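Long-range contact in pyoverdine synthetase F (Pseudomonas aeruginosa PAO1, PDB 6CUL), which is an alpha/beta protein built around a mixed sheet, with helices packed about it and a pocket that holds a bound ligand: residues S108-Y113 with A122-F127. Residues are numbered along the deposited sequence; the frame is centred on the assembly and turned at random.
Sequences STYRRY and AGKSDF
Tyr110 lies flat against helix 118-136 in a largely buried packing contact between a 3-10 turn, residues 109-111, and the helix that follows it. No hydrogen bond crosses the interface; aliphatic and aromatic surfaces do the work. Gly123, with no side chain, lets the turn come close: the CA atoms of Tyr110 and Gly123 are 4.6 Å apart, and Tyr110 CB rests 3.4 Å from Gly123 C. With CG of Tyr110 placed between its backbone N and carbonyl carbon (chi1 76°), the ring runs alongside Lys124, both side chains pointing the same way. Lys124 CB sits 3.6 Å from the centroid of the Tyr110 ring, almost on its normal, a CH-pi contact; farther out, CG, CD and CE follow the ring to its hydroxyl. On the opposite face Arg111 CG lies over the rim, so aliphatic carbons flank the ring on both faces. At the ring's edge, Tyr110 CE2 meets Phe127 CD2 at 3.9 Å, the two ring planes inclined at 46°. A second CH-pi contact places Ser108 CB over the centre of the Phe127 ring, 4.1 Å from its centroid. Ser108 OG takes a hydrogen bond from Arg111 NE (3.0 Å) and is also hydrogen-bonded to Asp61; together these probably help fix the start of the turn. The Lys124 chain bends only at its last torsion, and NZ is hydrogen-bonded to the carbonyl O of Ile151. Thr109, Tyr110, Arg112 and Tyr113, with Pro114, line a pocket for N-(4-{[(2-amino-4-oxo-1,4-dihydroquinazolin-6-yl)methyl]amino}benzene-1-carbonyl)-D-glutamic acid; the side chain of Ser108 lies about 14 Å from the bound molecule. The contact lays the loop after edge strand 103-105 along helix 118-136: His120 of that helix meets the Tyr110 ring edge-to-face, and Val150, from a loop beyond strand 142-145, touches both Tyr110 and Phe127.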
loop_
_atom_site.group_PDB
_atom_site.type_symbol
_atom_site.label_atom_id
_atom_site.label_comp_id
_atom_site.label_asym_id
_atom_site.label_seq_id
_atom_site.Cartn_x
_atom_site.Cartn_y
_atom_site.Cartn_z
ATOM N N SER A 108 14.890 -3.165 -5.572
ATOM C CA SER A 108 14.679 -4.374 -6.312
ATOM C C SER A 108 15.193 -4.209 -7.704
ATOM O O SER A 108 14.478 -4.274 -8.653
ATOM C CB SER A 108 13.211 -4.778 -6.400
ATOM O OG SER A 108 12.349 -3.782 -6.775
ATOM N N THR A 109 16.501 -4.030 -7.732
ATOM C CA THR A 109 17.370 -3.900 -8.889
ATOM C C THR A 109 17.346 -5.103 -9.825
ATOM O O THR A 109 17.362 -4.949 -10.984
ATOM C CB THR A 109 18.751 -3.712 -8.419
ATOM O OG1 THR A 109 19.038 -4.680 -7.420
ATOM C CG2 THR A 109 18.832 -2.409 -7.881
ATOM N N TYR A 110 17.067 -6.257 -9.276
ATOM C CA TYR A 110 16.935 -7.474 -9.970
ATOM C C TYR A 110 15.949 -7.329 -11.070
ATOM O O TYR A 110 16.033 -8.067 -11.971
ATOM C CB TYR A 110 16.477 -8.582 -9.010
ATOM C CG TYR A 110 15.015 -8.576 -8.597
ATOM C CD1 TYR A 110 14.064 -9.103 -9.421
ATOM C CD2 TYR A 110 14.610 -8.089 -7.383
ATOM C CE1 TYR A 110 12.771 -9.129 -9.080
ATOM C CE2 TYR A 110 13.298 -8.105 -7.011
ATOM C CZ TYR A 110 12.376 -8.631 -7.877
ATOM O OH TYR A 110 11.061 -8.645 -7.602
ATOM N N ARG A 111 15.049 -6.394 -10.997
ATOM C CA ARG A 111 14.122 -6.136 -12.057
ATOM C C ARG A 111 14.788 -5.659 -13.376
ATOM O O ARG A 111 14.189 -5.777 -14.363
ATOM C CB ARG A 111 13.017 -5.212 -11.593
ATOM C CG ARG A 111 11.985 -5.810 -10.684
ATOM C CD ARG A 111 10.965 -4.816 -10.276
ATOM N NE ARG A 111 11.527 -3.651 -9.652
ATOM C CZ ARG A 111 11.361 -2.409 -10.018
ATOM N NH1 ARG A 111 10.639 -2.105 -11.005
ATOM N NH2 ARG A 111 11.919 -1.480 -9.338
ATOM N N ARG A 112 16.019 -5.193 -13.340
ATOM C CA ARG A 112 16.759 -4.788 -14.513
ATOM C C ARG A 112 16.923 -5.966 -15.436
ATOM O O ARG A 112 16.818 -5.823 -16.569
ATOM C CB ARG A 112 18.129 -4.257 -14.119
ATOM C CG ARG A 112 18.154 -3.018 -13.260
ATOM C CD ARG A 112 19.502 -2.703 -12.664
ATOM N NE ARG A 112 19.468 -1.834 -11.517
ATOM C CZ ARG A 112 20.474 -1.104 -11.087
ATOM N NH1 ARG A 112 21.589 -1.089 -11.700
ATOM N NH2 ARG A 112 20.337 -0.381 -10.051
ATOM N N TYR A 113 17.204 -7.120 -14.910
ATOM C CA TYR A 113 17.284 -8.316 -15.686
ATOM C C TYR A 113 15.887 -8.775 -16.073
ATOM O O TYR A 113 14.983 -8.507 -15.393
ATOM C CB TYR A 113 17.894 -9.421 -14.850
ATOM C CG TYR A 113 19.339 -9.271 -14.554
ATOM C CD1 TYR A 113 20.271 -9.587 -15.481
ATOM C CD2 TYR A 113 19.777 -8.838 -13.324
ATOM C CE1 TYR A 113 21.609 -9.455 -15.213
ATOM C CE2 TYR A 113 21.114 -8.709 -13.051
ATOM C CZ TYR A 113 22.037 -9.018 -14.006
ATOM O OH TYR A 113 23.359 -8.903 -13.769
ATOM N N ALA A 122 17.933 -14.774 -8.861
ATOM C CA ALA A 122 18.938 -14.675 -7.841
ATOM C C ALA A 122 18.890 -13.313 -7.170
ATOM O O ALA A 122 19.105 -13.237 -6.010
ATOM C CB ALA A 122 20.283 -14.912 -8.380
ATOM N N GLY A 123 18.664 -12.259 -7.908
ATOM C CA GLY A 123 18.480 -10.943 -7.353
ATOM C C GLY A 123 17.246 -10.777 -6.497
ATOM O O GLY A 123 17.316 -10.174 -5.495
ATOM N N LYS A 124 16.125 -11.322 -6.923
ATOM C CA LYS A 124 14.936 -11.215 -6.138
ATOM C C LYS A 124 15.157 -11.816 -4.773
ATOM O O LYS A 124 14.818 -11.206 -3.813
ATOM C CB LYS A 124 13.790 -11.928 -6.811
ATOM C CG LYS A 124 12.422 -11.653 -6.243
ATOM C CD LYS A 124 11.336 -12.230 -7.133
ATOM C CE LYS A 124 9.931 -11.979 -6.703
ATOM N NZ LYS A 124 9.686 -12.822 -5.586
ATOM N N SER A 125 15.767 -12.976 -4.698
ATOM C CA SER A 125 16.041 -13.544 -3.426
ATOM C C SER A 125 16.937 -12.648 -2.628
ATOM O O SER A 125 16.668 -12.456 -1.495
ATOM C CB SER A 125 16.680 -14.929 -3.545
ATOM O OG SER A 125 17.219 -15.387 -2.329
ATOM N N ASP A 126 17.984 -12.100 -3.185
ATOM C CA ASP A 126 18.841 -11.229 -2.407
ATOM C C ASP A 126 18.145 -9.953 -1.895
ATOM O O ASP A 126 18.505 -9.453 -0.886
ATOM C CB ASP A 126 20.125 -10.937 -3.177
ATOM C CG ASP A 126 21.174 -10.306 -2.357
ATOM O OD1 ASP A 126 21.854 -10.979 -1.651
ATOM O OD2 ASP A 126 21.366 -9.137 -2.448
ATOM N N PHE A 127 17.231 -9.400 -2.671
ATOM C CA PHE A 127 16.424 -8.268 -2.282
ATOM C C PHE A 127 15.537 -8.635 -1.112
ATOM O O PHE A 127 15.463 -7.915 -0.159
ATOM C CB PHE A 127 15.578 -7.832 -3.423
ATOM C CG PHE A 127 14.352 -7.112 -3.018
ATOM C CD1 PHE A 127 14.406 -5.831 -2.578
ATOM C CD2 PHE A 127 13.129 -7.711 -3.117
ATOM C CE1 PHE A 127 13.288 -5.158 -2.249
ATOM C CE2 PHE A 127 11.996 -7.033 -2.791
ATOM C CZ PHE A 127 12.084 -5.751 -2.354
#